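Local atomic coordinates of HutD family protein (Pseudomonas aeruginosa, PDB entry 1YLL), a protein that is of unknown function but belongs to the HutD family, whose beta-barrel domains are of the cupin type. Residues G53-S56 against Q62-I65. Residues are numbered along the deposited sequence; the frame is centred on the assembly and turned at random.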
loop_
_atom_site.group_PDB
_atom_site.type_symbol
_atom_site.label_atom_id
_atom_site.label_comp_id
_atom_site.label_asym_id
_atom_site.label_seq_id
_atom_site.Cartn_x
_atom_site.Cartn_y
_atom_site.Cartn_z
ATOM N N GLY D 53 10.196 29.688 -32.293
ATOM C CA GLY D 53 11.591 30.043 -32.462
ATOM C C GLY D 53 12.442 28.792 -32.480
ATOM O O GLY D 53 11.931 27.687 -32.257
ATOM N N GLY D 54 13.737 28.952 -32.750
ATOM C CA GLY D 54 14.600 27.786 -32.804
ATOM C C GLY D 54 14.883 27.242 -31.424
ATOM O O GLY D 54 14.762 27.957 -30.427
ATOM N N PHE D 55 15.233 25.961 -31.357
ATOM C CA PHE D 55 15.572 25.335 -30.086
ATOM C C PHE D 55 17.091 25.226 -30.084
ATOM O O PHE D 55 17.701 24.908 -31.106
ATOM C CB PHE D 55 14.957 23.935 -29.964
ATOM C CG PHE D 55 13.535 23.923 -29.473
ATOM C CD1 PHE D 55 12.836 22.712 -29.383
ATOM C CD2 PHE D 55 12.885 25.102 -29.115
ATOM C CE1 PHE D 55 11.507 22.681 -28.947
ATOM C CE2 PHE D 55 11.534 25.084 -28.667
ATOM C CZ PHE D 55 10.856 23.865 -28.589
ATOM N N SER D 56 17.687 25.519 -28.941
ATOM C CA SER D 56 19.129 25.449 -28.774
ATOM C C SER D 56 19.546 23.990 -28.828
ATOM O O SER D 56 18.783 23.094 -28.448
ATOM C CB SER D 56 19.519 26.052 -27.425
ATOM O OG SER D 56 19.154 27.425 -27.366
ATOM N N GLN D 62 20.224 12.599 -27.067
ATOM C CA GLN D 62 18.951 12.166 -27.659
ATOM C C GLN D 62 17.882 12.937 -26.867
ATOM O O GLN D 62 17.984 13.087 -25.671
ATOM C CB GLN D 62 18.724 10.670 -27.420
ATOM C CG GLN D 62 17.336 10.190 -27.820
ATOM C CD GLN D 62 17.116 10.329 -29.304
ATOM O OE1 GLN D 62 16.148 10.948 -29.766
ATOM N NE2 GLN D 62 18.008 9.736 -30.065
ATOM N N ARG D 63 16.870 13.415 -27.555
ATOM C CA ARG D 63 15.801 14.152 -26.878
ATOM C C ARG D 63 14.462 13.499 -27.145
ATOM O O ARG D 63 14.214 12.937 -28.216
ATOM C CB ARG D 63 15.747 15.607 -27.386
ATOM C CG ARG D 63 17.018 16.434 -27.134
ATOM C CD ARG D 63 16.765 17.936 -27.364
ATOM N NE ARG D 63 15.687 18.439 -26.502
ATOM C CZ ARG D 63 15.370 19.728 -26.381
ATOM N NH1 ARG D 63 16.043 20.641 -27.066
ATOM N NH2 ARG D 63 14.383 20.114 -25.564
ATOM N N ILE D 64 13.586 13.571 -26.144
ATOM C CA ILE D 64 12.205 13.112 -26.337
ATOM C C ILE D 64 11.399 14.247 -25.693
ATOM O O ILE D 64 11.568 14.545 -24.506
ATOM C CB ILE D 64 11.881 11.812 -25.618
ATOM C CG1 ILE D 64 12.876 10.713 -26.025
ATOM C CG2 ILE D 64 10.460 11.374 -25.996
ATOM C CD1 ILE D 64 12.452 9.314 -25.498
ATOM N N ILE D 65 10.510 14.866 -26.465
ATOM C CA ILE D 65 9.730 15.974 -25.934
ATOM C C ILE D 65 8.248 15.649 -26.050
ATOM O O ILE D 65 7.833 14.941 -26.962
ATOM C CB ILE D 65 10.032 17.258 -26.759
ATOM C CG1 ILE D 65 9.369 18.472 -26.125
ATOM C CG2 ILE D 65 9.579 17.065 -28.207
ATOM C CD1 ILE D 65 10.080 19.736 -26.506
HETATM O O HOH W 1 18.213 20.378 -29.031
HETATM O O HOH W 2 16.572 23.479 -26.787
#
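Arg63 reaches from its strand toward the carbonyl of Ser56 and meets it through water. Ser56 O lies at the edge of the guanidinium, near its plane, 3.9 Å from Arg63 NH1, and two waters bridge them. Each water accepts from Arg63 NH1, at 2.9 Å, and donates to Ser56 O, at 2.8 Å, so that a closed cycle of four hydrogen bonds runs through NH1, the two waters and Ser56 O; water 1 lies in the guanidinium plane. The Ser56 carbonyl thus receives two hydrogen bonds. CG of Arg63 stands anti to the carbonyl carbon (chi1 -62°), and the chain runs on extended until a bend at chi3 (58°) turns the guanidinium. NH2 is hydrogen-bonded to Asn112 OD1 on the adjacent strand, which helps to hold the group's rotation. Arginine suits this place because its long chain spans a wide gap and NH1 can serve two waters while NH2 serves the side-chain oxygen of Asn112. Two residues after Arg63, the alternation of the strand brings Ile65 back to the Phe55 side. Its CG1 is anti to the backbone N (chi1 -173°), which carries CD1 to within 4.1 Å of Phe55 CE1, an oblique apolar contact. Ile65 is buried and Phe55 partly exposed; Leu75 touches both, and a branched aliphatic against a flat ring suits this apolar patch beside the water-bridged polar contact. With strands 53-55 and 62-69 belonging to different antiparallel sheets, the contact joins side chains of two sheets packed against each other, consistent with the cupin beta-barrel.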